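Periplasmic binding protein (PDB 4PAG) probably captures a solute in the periplasm and delivers it to an ABC importer of the iron-siderophore and vitamin B12 class. Local coordinates at residues Thr171-Ala176 against Val229-Asn234; Leu182-Asp187 against Leu202-Val207; Arg188-Glu193 against Cys206-Val211. All blocks are in the same frame, centred on the assembly; numbering follows the deposited sequence.

Contact 1 pairs two neighbouring parallel strands of the four-stranded sheet, while contacts 2 and 3 follow the chain that leaves the first of them, 172-176, before it returns through 229-232. The centres of contacts 1 and 2 are about 10 Å apart, and the join is partly polar: T184 OG1 lies 2.7 Å from Y175 O and V203 N 3.1 Å from V173 O, both probable hydrogen bonds. Contacts 2 and 3 share C206 and V207, have centres about 8 Å apart, and meet where C186 O lies 2.8 Å from S192 OG. Contacts 1 and 3 touch by packing of Y175 CE2 on H191 O, 3.8 Å. The Q233 side chain of contact 1 is about 6 Å from the bound histidine.

Contact 1: residues Thr171-Ala176 against Val229-Asn234; sequences TKVYYA and VIIVQN
Y175 and Q233 meet at the C-terminal end of two adjacent parallel strands, 172-176 and 229-232, in the four-stranded parallel sheet of this member of the periplasmic binding protein family. The strand axes approach to 4.8 Å and run 21° apart. Parallel pairing follows from the alternating bonds: V229 N gives to K172 O, Y174 N to V229 O, I231 N to Y174 O, A176 N to I231 O and Q233 N to A176 O. On the face bearing V173, Y175, V229 and I231, V173 holds CG2 anti to its backbone N, which brings this methyl obliquely to I231 CG1 at 3.8 Å. T171 CG2 meets V229 CG2 at 3.8 Å near the strand start. On the other face, I230 CG2 lies 3.9 Å from A176 CB and also comes to the edge of the Y174 ring, while F237 of helix 235-243 packs on A176. The Y175 ring extends along the first face against L195 of helix 193-197 until its hydroxyl reaches the Q233 amide. Ring and amide planes are nearly perpendicular, 88° apart, yet NE2 lies in the ring plane at its edge. The same hydroxyl bonds D270, and Q233 OE1 takes N267 ND2, so both ends of the amide are held and its rotation is fixed. A phenylalanine in place of Y175 would probably leave Q233 NE2 and the D270 carboxylate without this shared partner and the amide less firmly oriented. Q233 NE2 donates to Y175 OH over 3.0 Å, with a nearly straight N-H...O angle of 177° and the oxygen in the amide plane.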
ATOM      1  N   THR A 171     -10.195  12.124  14.931  1.00 18.65           N
ATOM      2  CA  THR A 171      -8.855  12.552  15.335  1.00 18.94           C
ATOM      3  C   THR A 171      -8.148  13.300  14.203  1.00 17.36           C
ATOM      4  O   THR A 171      -8.017  12.774  13.107  1.00 15.69           O
ATOM      5  CB  THR A 171      -8.021  11.324  15.748  1.00 18.60           C
ATOM      6  OG1 THR A 171      -8.687  10.645  16.815  1.00 20.80           O
ATOM      7  CG2 THR A 171      -6.604  11.701  16.193  1.00 17.86           C
ATOM      8  N   LYS A 172      -7.685  14.521  14.472  1.00 17.43           N
ATOM      9  CA  LYS A 172      -6.890  15.263  13.492  1.00 18.99           C
ATOM     10  C   LYS A 172      -5.508  14.627  13.340  1.00 17.28           C
ATOM     11  O   LYS A 172      -4.810  14.387  14.330  1.00 17.00           O
ATOM     12  CB  LYS A 172      -6.752  16.729  13.894  1.00 21.08           C
ATOM     13  CG  LYS A 172      -8.067  17.498  13.874  1.00 23.59           C
ATOM     14  CD  LYS A 172      -7.977  18.798  14.657  1.00 26.56           C
ATOM     15  CE  LYS A 172      -7.045  19.805  14.008  1.00 29.94           C
ATOM     16  NZ  LYS A 172      -6.724  20.932  14.937  1.00 35.53           N
ATOM     17  N   VAL A 173      -5.123  14.349  12.096  1.00 15.09           N
ATOM     18  CA  VAL A 173      -3.859  13.686  11.820  1.00 14.21           C
ATOM     19  C   VAL A 173      -3.085  14.404  10.703  1.00 14.02           C
ATOM     20  O   VAL A 173      -3.661  14.845   9.700  1.00 13.68           O
ATOM     21  CB  VAL A 173      -4.065  12.168  11.520  1.00 14.87           C
ATOM     22  CG1 VAL A 173      -5.040  11.931  10.377  1.00 15.99           C
ATOM     23  CG2 VAL A 173      -2.742  11.473  11.224  1.00 15.54           C
ATOM     24  N   TYR A 174      -1.775  14.527  10.910  1.00 12.91           N
ATOM     25  CA  TYR A 174      -0.852  15.048   9.922  1.00 12.42           C
ATOM     26  C   TYR A 174       0.038  13.910   9.449  1.00 12.47           C
ATOM     27  O   TYR A 174       0.656  13.217  10.252  1.00 13.45           O
ATOM     28  CB  TYR A 174       0.004  16.174  10.512  1.00 12.20           C
ATOM     29  CG  TYR A 174       1.045  16.699   9.552  1.00 12.66           C
ATOM     30  CD1 TYR A 174       0.667  17.354   8.386  1.00 13.23           C
ATOM     31  CD2 TYR A 174       2.404  16.519   9.791  1.00 13.44           C
ATOM     32  CE1 TYR A 174       1.609  17.821   7.492  1.00 13.33           C
ATOM     33  CE2 TYR A 174       3.360  16.987   8.899  1.00 13.44           C
ATOM     34  CZ  TYR A 174       2.950  17.640   7.752  1.00 14.14           C
ATOM     35  OH  TYR A 174       3.865  18.117   6.860  1.00 15.46           O
ATOM     36  N   TYR A 175       0.088  13.714   8.136  1.00 12.61           N
ATOM     37  CA  TYR A 175       0.943  12.699   7.532  1.00 11.92           C
ATOM     38  C   TYR A 175       2.264  13.355   7.158  1.00 11.96           C
ATOM     39  O   TYR A 175       2.327  14.142   6.217  1.00 13.02           O
ATOM     40  CB  TYR A 175       0.245  12.115   6.301  1.00 12.62           C
ATOM     41  CG  TYR A 175       0.978  11.006   5.577  1.00 13.52           C
ATOM     42  CD1 TYR A 175       1.826  10.125   6.244  1.00 15.04           C
ATOM     43  CD2 TYR A 175       0.796  10.828   4.212  1.00 15.13           C
ATOM     44  CE1 TYR A 175       2.479   9.102   5.566  1.00 16.94           C
ATOM     45  CE2 TYR A 175       1.440   9.816   3.527  1.00 16.25           C
ATOM     46  CZ  TYR A 175       2.286   8.958   4.198  1.00 17.17           C
ATOM     47  OH  TYR A 175       2.928   7.962   3.487  1.00 16.40           O
ATOM     48  N   ALA A 176       3.311  13.058   7.922  1.00 12.27           N
ATOM     49  CA  ALA A 176       4.589  13.743   7.756  1.00 12.40           C
ATOM     50  C   ALA A 176       5.497  12.938   6.853  1.00 12.88           C
ATOM     51  O   ALA A 176       5.948  11.861   7.216  1.00 13.56           O
ATOM     52  CB  ALA A 176       5.252  13.974   9.102  1.00 11.87           C
ATOM     53  N   VAL A 229      -2.485  13.602  16.208  1.00 14.26           N
ATOM     54  CA  VAL A 229      -1.568  12.506  15.926  1.00 12.93           C
ATOM     55  C   VAL A 229      -0.741  12.829  14.680  1.00 12.35           C
ATOM     56  O   VAL A 229      -1.247  13.407  13.715  1.00 11.48           O
ATOM     57  CB  VAL A 229      -2.324  11.176  15.725  1.00 13.87           C
ATOM     58  CG1 VAL A 229      -1.395  10.087  15.211  1.00 14.45           C
ATOM     59  CG2 VAL A 229      -2.981  10.713  17.026  1.00 14.88           C
ATOM     60  N   ILE A 230       0.531  12.445  14.708  1.00 12.43           N
ATOM     61  CA  ILE A 230       1.389  12.570  13.543  1.00 13.00           C
ATOM     62  C   ILE A 230       1.872  11.186  13.117  1.00 13.95           C
ATOM     63  O   ILE A 230       2.430  10.430  13.911  1.00 13.33           O
ATOM     64  CB  ILE A 230       2.581  13.514  13.785  1.00 13.73           C
ATOM     65  CG1 ILE A 230       2.090  14.943  14.052  1.00 13.60           C
ATOM     66  CG2 ILE A 230       3.524  13.470  12.583  1.00 13.87           C
ATOM     67  CD1 ILE A 230       3.148  15.885  14.592  1.00 14.00           C
ATOM     68  N   ILE A 231       1.629  10.857  11.853  1.00 13.66           N
ATOM     69  CA  ILE A 231       2.098   9.611  11.265  1.00 13.17           C
ATOM     70  C   ILE A 231       3.281   9.942  10.364  1.00 12.81           C
ATOM     71  O   ILE A 231       3.160  10.771   9.461  1.00 13.49           O
ATOM     72  CB  ILE A 231       0.979   8.933  10.445  1.00 13.68           C
ATOM     73  CG1 ILE A 231      -0.246   8.627  11.321  1.00 15.23           C
ATOM     74  CG2 ILE A 231       1.484   7.656   9.783  1.00 13.18           C
ATOM     75  CD1 ILE A 231       0.009   7.695  12.489  1.00 16.18           C
ATOM     76  N   VAL A 232       4.408   9.277  10.612  1.00 12.60           N
ATOM     77  CA  VAL A 232       5.699   9.604  10.014  1.00 12.41           C
ATOM     78  C   VAL A 232       6.210   8.470   9.119  1.00 12.64           C
ATOM     79  O   VAL A 232       6.215   7.302   9.513  1.00 13.18           O
ATOM     80  CB  VAL A 232       6.746   9.849  11.126  1.00 12.91           C
ATOM     81  CG1 VAL A 232       8.125  10.083  10.528  1.00 13.79           C
ATOM     82  CG2 VAL A 232       6.321  11.013  12.026  1.00 13.79           C
ATOM     83  N   GLN A 233       6.666   8.817   7.922  1.00 14.19           N
ATOM     84  CA  GLN A 233       7.190   7.818   6.985  1.00 16.05           C
ATOM     85  C   GLN A 233       8.702   7.620   7.194  1.00 16.29           C
ATOM     86  O   GLN A 233       9.188   6.493   7.278  1.00 16.89           O
ATOM     87  CB  GLN A 233       6.852   8.265   5.554  1.00 19.96           C
ATOM     88  CG  GLN A 233       6.548   7.211   4.498  1.00 24.43           C
ATOM     89  CD  GLN A 233       5.896   5.928   4.992  1.00 19.76           C
ATOM     90  OE1 GLN A 233       6.578   5.052   5.484  1.00 19.03           O
ATOM     91  NE2 GLN A 233       4.592   5.779   4.776  1.00 17.80           N
ATOM     92  N   ASN A 234       9.447   8.710   7.316  1.00 17.13           N
ATOM     93  CA  ASN A 234      10.910   8.628   7.287  1.00 16.95           C
ATOM     94  C   ASN A 234      11.531   8.522   8.689  1.00 15.51           C
ATOM     95  O   ASN A 234      11.268   9.356   9.567  1.00 15.69           O
ATOM     96  CB  ASN A 234      11.488   9.805   6.488  1.00 18.64           C
ATOM     97  CG  ASN A 234      11.179   9.705   4.983  1.00 23.37           C
ATOM     98  OD1 ASN A 234      10.296   8.948   4.559  1.00 27.64           O
ATOM     99  ND2 ASN A 234      11.917  10.462   4.174  1.00 24.12           N
TER
HETATM  100  O   HOH W   1       8.762  11.566   7.288  1.00 14.26           O

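Contact 2: residues Leu182-Asp187 against Leu202-Val207; sequences LQTECD and LVHKCV
The backbones of C186-D187 and K205-C206 run close together without forming a regular strand pair, the CA atoms of C186 and C206 being 4.9 Å apart and D187 N making a weak hydrogen bond to H204 O. This is a disulfide-closed loop: the C186-C206 bridge ties the chain after strand 183-184 to the loop after strand 201-202, the latter an outermost strand of the parallel sheet. The bond from C186 SG to C206 SG measures 2.1 Å and its chi3 is -97°, close to the 90° magnitude that an unstrained disulfide prefers. The two cysteines enter differently, C186 with SG anti to its carbonyl carbon and C206 with SG between backbone N and carbonyl carbon (chi1 44°). Beside the bridge, D187 turns its carboxylate back across the contact. D187 CB packs against L202 CB at 3.7 Å, and D187 CG sits 3.8 Å from K205 CD, the lysine chain crossing it at about a right angle. The K205 ammonium passes on to L202 O and N201 OD1, leaving K205 NZ 4.4 Å from D187 OD2; the charges are near, but too far apart for a salt bridge. The H204 ring presents its edge to E185 O, and T184 CG2 approaches that ring obliquely, 3.8 Å from H204 CD2. Y225 OH holds H204 ND1, while T184 OG1 is bonded to Y175 O of strand 172-176, the preceding strand in the chain. A water donates to both E185 O and H204 O and so bridges the two segments. C206 N donates to D187 OD1 at 2.9 Å, meeting that oxygen nearly along its C-O axis.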
ATOM      1  N   LEU A 182       8.179  18.024   6.087  1.00 15.35           N
ATOM      2  CA  LEU A 182       7.552  19.201   5.462  1.00 16.21           C
ATOM      3  C   LEU A 182       6.882  18.897   4.116  1.00 15.63           C
ATOM      4  O   LEU A 182       6.550  19.811   3.364  1.00 18.61           O
ATOM      5  CB  LEU A 182       8.569  20.339   5.303  1.00 16.45           C
ATOM      6  CG  LEU A 182       9.285  20.836   6.570  1.00 18.43           C
ATOM      7  CD1 LEU A 182      10.192  22.011   6.229  1.00 19.83           C
ATOM      8  CD2 LEU A 182       8.299  21.227   7.658  1.00 17.26           C
ATOM      9  N   GLN A 183       6.699  17.624   3.813  0.50 15.00           N
ATOM     10  CA  GLN A 183       5.824  17.234   2.731  0.50 15.28           C
ATOM     11  C   GLN A 183       4.700  16.429   3.333  0.50 15.30           C
ATOM     12  O   GLN A 183       4.858  15.803   4.383  0.50 13.72           O
ATOM     13  CB  GLN A 183       6.559  16.423   1.663  0.50 15.50           C
ATOM     14  CG  GLN A 183       7.510  17.248   0.810  0.50 14.45           C
ATOM     15  CD  GLN A 183       8.850  17.464   1.486  0.50 10.48           C
ATOM     16  OE1 GLN A 183       9.508  16.515   1.908  0.50 13.54           O
ATOM     17  NE2 GLN A 183       9.256  18.716   1.593  0.50 10.48           N
ATOM     18  N   THR A 184       3.555  16.467   2.670  1.00 15.40           N
ATOM     19  CA  THR A 184       2.381  15.745   3.136  1.00 14.90           C
ATOM     20  C   THR A 184       1.521  15.366   1.947  1.00 13.87           C
ATOM     21  O   THR A 184       1.913  15.568   0.788  1.00 13.82           O
ATOM     22  CB  THR A 184       1.565  16.554   4.180  1.00 16.04           C
ATOM     23  OG1 THR A 184       0.602  15.698   4.808  1.00 17.08           O
ATOM     24  CG2 THR A 184       0.851  17.756   3.555  1.00 17.29           C
ATOM     25  N   GLU A 185       0.375  14.771   2.239  1.00 13.08           N
ATOM     26  CA  GLU A 185      -0.593  14.454   1.207  1.00 14.87           C
ATOM     27  C   GLU A 185      -1.857  15.239   1.409  1.00 15.78           C
ATOM     28  O   GLU A 185      -2.191  15.637   2.527  1.00 15.90           O
ATOM     29  CB  GLU A 185      -0.921  12.972   1.223  1.00 14.81           C
ATOM     30  CG  GLU A 185       0.275  12.104   0.881  1.00 15.56           C
ATOM     31  CD  GLU A 185       0.830  12.423  -0.490  1.00 16.15           C
ATOM     32  OE1 GLU A 185       0.021  12.531  -1.441  1.00 18.35           O
ATOM     33  OE2 GLU A 185       2.064  12.556  -0.619  1.00 18.15           O
ATOM     34  N   CYS A 186      -2.560  15.452   0.308  1.00 18.23           N
ATOM     35  CA  CYS A 186      -3.918  15.964   0.349  1.00 19.67           C
ATOM     36  C   CYS A 186      -4.798  14.962   1.092  1.00 16.77           C
ATOM     37  O   CYS A 186      -4.507  13.763   1.100  1.00 14.24           O
ATOM     38  CB  CYS A 186      -4.449  16.160  -1.075  1.00 22.65           C
ATOM     39  SG  CYS A 186      -3.665  17.502  -1.998  1.00 26.15           S
ATOM     40  N   ASP A 187      -5.869  15.455   1.711  1.00 15.42           N
ATOM     41  CA  ASP A 187      -6.837  14.586   2.363  1.00 16.31           C
ATOM     42  C   ASP A 187      -7.533  13.645   1.374  1.00 16.16           C
ATOM     43  O   ASP A 187      -8.042  12.610   1.776  1.00 16.23           O
ATOM     44  CB  ASP A 187      -7.869  15.390   3.159  1.00 18.41           C
ATOM     45  CG  ASP A 187      -8.890  16.085   2.281  1.00 20.95           C
ATOM     46  OD1 ASP A 187      -8.511  16.920   1.437  1.00 20.74           O
ATOM     47  OD2 ASP A 187     -10.094  15.788   2.438  1.00 28.42           O
ATOM     48  N   LEU A 202      -7.717  14.262   8.124  1.00 14.76           N
ATOM     49  CA  LEU A 202      -6.437  14.659   7.545  1.00 15.12           C
ATOM     50  C   LEU A 202      -6.372  16.183   7.422  1.00 14.90           C
ATOM     51  O   LEU A 202      -7.226  16.793   6.794  1.00 14.90           O
ATOM     52  CB  LEU A 202      -6.255  13.993   6.186  1.00 16.01           C
ATOM     53  CG  LEU A 202      -5.773  12.547   6.226  1.00 18.61           C
ATOM     54  CD1 LEU A 202      -6.062  11.851   4.903  1.00 18.82           C
ATOM     55  CD2 LEU A 202      -4.280  12.504   6.534  1.00 22.16           C
ATOM     56  N   VAL A 203      -5.358  16.800   8.021  1.00 15.56           N
ATOM     57  CA  VAL A 203      -5.388  18.253   8.208  1.00 16.18           C
ATOM     58  C   VAL A 203      -5.189  19.103   6.947  1.00 16.15           C
ATOM     59  O   VAL A 203      -5.686  20.225   6.898  1.00 16.16           O
ATOM     60  CB  VAL A 203      -4.404  18.720   9.300  1.00 16.36           C
ATOM     61  CG1 VAL A 203      -4.856  18.181  10.644  1.00 17.64           C
ATOM     62  CG2 VAL A 203      -2.970  18.297   8.991  1.00 16.04           C
ATOM     63  N   HIS A 204      -4.468  18.582   5.955  1.00 16.26           N
ATOM     64  CA  HIS A 204      -4.193  19.315   4.719  1.00 17.03           C
ATOM     65  C   HIS A 204      -5.264  18.972   3.664  1.00 18.32           C
ATOM     66  O   HIS A 204      -5.334  17.838   3.170  1.00 15.85           O
ATOM     67  CB  HIS A 204      -2.783  18.980   4.222  1.00 17.12           C
ATOM     68  CG  HIS A 204      -2.288  19.859   3.114  1.00 18.22           C
ATOM     69  ND1 HIS A 204      -2.003  21.198   3.285  1.00 19.76           N
ATOM     70  CD2 HIS A 204      -1.996  19.573   1.823  1.00 18.13           C
ATOM     71  CE1 HIS A 204      -1.575  21.703   2.139  1.00 20.39           C
ATOM     72  NE2 HIS A 204      -1.564  20.737   1.235  1.00 19.66           N
ATOM     73  N   LYS A 205      -6.090  19.962   3.333  1.00 19.53           N
ATOM     74  CA  LYS A 205      -7.285  19.759   2.509  1.00 19.86           C
ATOM     75  C   LYS A 205      -7.047  20.147   1.049  1.00 20.08           C
ATOM     76  O   LYS A 205      -6.843  21.318   0.737  1.00 20.71           O
ATOM     77  CB  LYS A 205      -8.464  20.568   3.062  1.00 20.88           C
ATOM     78  CG  LYS A 205      -8.737  20.374   4.548  1.00 23.82           C
ATOM     79  CD  LYS A 205      -9.065  18.927   4.869  1.00 25.49           C
ATOM     80  CE  LYS A 205      -9.724  18.771   6.226  1.00 28.12           C
ATOM     81  NZ  LYS A 205      -9.922  17.323   6.534  1.00 28.71           N
ATOM     82  N   CYS A 206      -7.074  19.157   0.166  1.00 20.75           N
ATOM     83  CA  CYS A 206      -6.963  19.376  -1.287  1.00 20.38           C
ATOM     84  C   CYS A 206      -7.200  18.043  -1.986  1.00 18.75           C
ATOM     85  O   CYS A 206      -7.470  17.039  -1.323  1.00 18.11           O
ATOM     86  CB  CYS A 206      -5.590  19.950  -1.692  1.00 22.75           C
ATOM     87  SG  CYS A 206      -4.138  19.198  -0.899  1.00 28.47           S
ATOM     88  N   VAL A 207      -7.115  18.043  -3.316  1.00 18.83           N
ATOM     89  CA  VAL A 207      -7.204  16.817  -4.112  1.00 18.20           C
ATOM     90  C   VAL A 207      -5.879  16.607  -4.839  1.00 16.66           C
ATOM     91  O   VAL A 207      -5.371  17.501  -5.518  1.00 16.96           O
ATOM     92  CB  VAL A 207      -8.364  16.864  -5.139  1.00 19.91           C
ATOM     93  CG1 VAL A 207      -8.412  15.583  -5.966  1.00 22.81           C
ATOM     94  CG2 VAL A 207      -9.696  17.056  -4.431  1.00 20.36           C
TER
HETATM   95  O   HOH W   2      -3.818  15.813   4.722  1.00 16.19           O

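Contact 3: residues Arg188-Glu193 against Cys206-Val211; sequences RSFHSE and CVQNSV
Q208 reaches across to F190 with its amide, both ends of which are engaged. Q208 OE1 accepts from F190 N at 2.9 Å, the donor tilted 31° from the carbonyl plane, while Q208 NE2 lies over one face of the F190 ring, 3.4 Å from F190 CZ and displaced toward the rim. Ring and amide planes are 66° apart, so the nitrogen meets the ring without a parallel stack. An extended chain, with CG anti to the backbone N, carries the amide this far. Alongside, H191 NE2 donates to V211 O at 2.8 Å; the acceptor lies near the imidazole plane, and the nitrogen is in the carbonyl plane. Farther back, R188 lays one guanidinium face against V207 CG2, which is 3.5 Å from R188 NH1. The backbones join there by a single bridge between R188 and V207: Q208 N gives to R188 O at 2.9 Å and R188 N makes a weak bond to C206 O. The bridge joins two irregular loops, which follow strands 183-184 and 201-202 and are also tied by the C186-C206 disulfide. An ST turn shapes the first, S189 OG accepting from H191 N at 3.0 Å and also bonding E185 OE1. In the second loop, Q208 NE2 gives to S210 O, so that with OE1 on F190 N both ends of the amide are held and its flip is set. Beyond these, H191 ND1 is held by D270 OD1. Parts from earlier in the chain complete the surroundings: the F190 ring meets W96 with planes at about 60°, and helix 99-112 closes over Q208 and V211 through L100, with L101 also against V211.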
ATOM      1  N   ARG A 188      -7.553  14.010   0.093  1.00 16.71           N
ATOM      2  CA  ARG A 188      -8.019  13.107  -0.963  1.00 17.90           C
ATOM      3  C   ARG A 188      -6.854  12.775  -1.889  1.00 18.04           C
ATOM      4  O   ARG A 188      -6.498  13.559  -2.772  1.00 18.32           O
ATOM      5  CB  ARG A 188      -9.187  13.738  -1.723  1.00 21.38           C
ATOM      6  CG  ARG A 188     -10.519  13.631  -0.977  1.00 23.99           C
ATOM      7  CD  ARG A 188     -11.407  14.844  -1.231  1.00 26.41           C
ATOM      8  NE  ARG A 188     -10.822  16.038  -0.622  1.00 32.32           N
ATOM      9  CZ  ARG A 188     -11.105  17.299  -0.948  1.00 31.15           C
ATOM     10  NH1 ARG A 188     -12.001  17.584  -1.900  1.00 31.59           N
ATOM     11  NH2 ARG A 188     -10.479  18.287  -0.309  1.00 29.63           N
ATOM     12  N   SER A 189      -6.254  11.608  -1.665  1.00 16.81           N
ATOM     13  CA  SER A 189      -5.048  11.187  -2.384  1.00 15.83           C
ATOM     14  C   SER A 189      -4.893   9.695  -2.231  1.00 16.39           C
ATOM     15  O   SER A 189      -5.175   9.166  -1.156  1.00 16.25           O
ATOM     16  CB  SER A 189      -3.814  11.873  -1.790  1.00 15.54           C
ATOM     17  OG  SER A 189      -2.601  11.257  -2.220  1.00 15.33           O
ATOM     18  N   PHE A 190      -4.424   8.999  -3.269  1.00 16.67           N
ATOM     19  CA  PHE A 190      -4.200   7.570  -3.094  1.00 15.84           C
ATOM     20  C   PHE A 190      -3.027   7.262  -2.148  1.00 15.45           C
ATOM     21  O   PHE A 190      -2.891   6.131  -1.667  1.00 17.35           O
ATOM     22  CB  PHE A 190      -4.171   6.762  -4.408  1.00 16.81           C
ATOM     23  CG  PHE A 190      -3.075   7.113  -5.383  1.00 18.06           C
ATOM     24  CD1 PHE A 190      -1.734   6.893  -5.086  1.00 18.47           C
ATOM     25  CD2 PHE A 190      -3.403   7.542  -6.669  1.00 20.36           C
ATOM     26  CE1 PHE A 190      -0.741   7.168  -6.019  1.00 19.00           C
ATOM     27  CE2 PHE A 190      -2.416   7.813  -7.605  1.00 20.43           C
ATOM     28  CZ  PHE A 190      -1.077   7.626  -7.277  1.00 18.65           C
ATOM     29  N   HIS A 191      -2.220   8.270  -1.842  1.00 13.79           N
ATOM     30  CA  HIS A 191      -1.140   8.124  -0.864  1.00 13.73           C
ATOM     31  C   HIS A 191      -1.582   8.210   0.600  1.00 15.29           C
ATOM     32  O   HIS A 191      -0.882   7.699   1.475  1.00 16.18           O
ATOM     33  CB  HIS A 191      -0.060   9.166  -1.133  1.00 14.01           C
ATOM     34  CG  HIS A 191       0.677   8.939  -2.415  1.00 15.26           C
ATOM     35  ND1 HIS A 191       1.468   7.831  -2.628  1.00 16.06           N
ATOM     36  CD2 HIS A 191       0.733   9.666  -3.554  1.00 15.75           C
ATOM     37  CE1 HIS A 191       1.993   7.893  -3.841  1.00 16.17           C
ATOM     38  NE2 HIS A 191       1.562   8.998  -4.422  1.00 15.93           N
ATOM     39  N   SER A 192      -2.726   8.846   0.864  1.00 16.55           N
ATOM     40  CA  SER A 192      -3.237   9.028   2.235  1.00 16.41           C
ATOM     41  C   SER A 192      -4.546   8.287   2.546  1.00 15.58           C
ATOM     42  O   SER A 192      -5.035   8.345   3.673  1.00 15.89           O
ATOM     43  CB  SER A 192      -3.440  10.517   2.522  1.00 18.37           C
ATOM     44  OG  SER A 192      -4.435  11.062   1.680  1.00 19.03           O
ATOM     45  N   GLU A 193      -5.089   7.577   1.563  1.00 15.53           N
ATOM     46  CA  GLU A 193      -6.368   6.863   1.701  1.00 16.53           C
ATOM     47  C   GLU A 193      -6.588   6.079   3.016  1.00 15.41           C
ATOM     48  O   GLU A 193      -7.667   6.191   3.599  1.00 15.92           O
ATOM     49  CB  GLU A 193      -6.583   5.935   0.493  1.00 17.62           C
ATOM     50  CG  GLU A 193      -7.949   5.267   0.444  1.00 19.35           C
ATOM     51  CD  GLU A 193      -7.971   3.859   1.027  1.00 20.91           C
ATOM     52  OE1 GLU A 193      -6.895   3.310   1.367  1.00 25.13           O
ATOM     53  OE2 GLU A 193      -9.079   3.279   1.131  1.00 21.92           O
ATOM     54  N   CYS A 206      -7.074  19.157   0.166  1.00 20.75           N
ATOM     55  CA  CYS A 206      -6.963  19.376  -1.287  1.00 20.38           C
ATOM     56  C   CYS A 206      -7.200  18.043  -1.986  1.00 18.75           C
ATOM     57  O   CYS A 206      -7.470  17.039  -1.323  1.00 18.11           O
ATOM     58  CB  CYS A 206      -5.590  19.950  -1.692  1.00 22.75           C
ATOM     59  SG  CYS A 206      -4.138  19.198  -0.899  1.00 28.47           S
ATOM     60  N   VAL A 207      -7.115  18.043  -3.316  1.00 18.83           N
ATOM     61  CA  VAL A 207      -7.204  16.817  -4.112  1.00 18.20           C
ATOM     62  C   VAL A 207      -5.879  16.607  -4.839  1.00 16.66           C
ATOM     63  O   VAL A 207      -5.371  17.501  -5.518  1.00 16.96           O
ATOM     64  CB  VAL A 207      -8.364  16.864  -5.139  1.00 19.91           C
ATOM     65  CG1 VAL A 207      -8.412  15.583  -5.966  1.00 22.81           C
ATOM     66  CG2 VAL A 207      -9.696  17.056  -4.431  1.00 20.36           C
ATOM     67  N   GLN A 208      -5.333  15.406  -4.705  1.00 17.42           N
ATOM     68  CA  GLN A 208      -4.096  15.025  -5.381  1.00 18.02           C
ATOM     69  C   GLN A 208      -4.162  15.292  -6.884  1.00 19.28           C
ATOM     70  O   GLN A 208      -5.105  14.873  -7.547  1.00 17.33           O
ATOM     71  CB  GLN A 208      -3.858  13.538  -5.158  1.00 19.12           C
ATOM     72  CG  GLN A 208      -2.663  12.950  -5.889  1.00 18.28           C
ATOM     73  CD  GLN A 208      -2.609  11.441  -5.770  1.00 18.55           C
ATOM     74  OE1 GLN A 208      -3.575  10.802  -5.339  1.00 18.03           O
ATOM     75  NE2 GLN A 208      -1.473  10.857  -6.163  1.00 16.92           N
ATOM     76  N   ASN A 209      -3.150  15.965  -7.419  1.00 20.14           N
ATOM     77  CA  ASN A 209      -3.087  16.218  -8.862  1.00 22.28           C
ATOM     78  C   ASN A 209      -1.751  15.872  -9.502  1.00 22.24           C
ATOM     79  O   ASN A 209      -1.496  16.262 -10.632  1.00 25.32           O
ATOM     80  CB  ASN A 209      -3.474  17.673  -9.162  1.00 27.81           C
ATOM     81  CG  ASN A 209      -2.413  18.670  -8.744  1.00 33.51           C
ATOM     82  OD1 ASN A 209      -1.569  18.391  -7.891  1.00 44.63           O
ATOM     83  ND2 ASN A 209      -2.456  19.851  -9.344  1.00 41.23           N
ATOM     84  N   SER A 210      -0.902  15.147  -8.783  1.00 19.67           N
ATOM     85  CA  SER A 210       0.336  14.607  -9.341  1.00 20.17           C
ATOM     86  C   SER A 210       0.457  13.175  -8.861  1.00 18.02           C
ATOM     87  O   SER A 210      -0.072  12.834  -7.811  1.00 17.75           O
ATOM     88  CB  SER A 210       1.547  15.417  -8.878  1.00 21.94           C
ATOM     89  OG  SER A 210       1.787  15.234  -7.486  1.00 24.13           O
ATOM     90  N   VAL A 211       1.149  12.336  -9.617  1.00 16.13           N
ATOM     91  CA  VAL A 211       1.318  10.945  -9.220  1.00 16.53           C
ATOM     92  C   VAL A 211       2.038  10.817  -7.869  1.00 16.83           C
ATOM     93  O   VAL A 211       1.618  10.038  -7.011  1.00 16.51           O
ATOM     94  CB  VAL A 211       2.092  10.153 -10.296  1.00 17.70           C
ATOM     95  CG1 VAL A 211       2.421   8.749  -9.803  1.00 18.84           C
ATOM     96  CG2 VAL A 211       1.277  10.088 -11.576  1.00 17.41           C
TER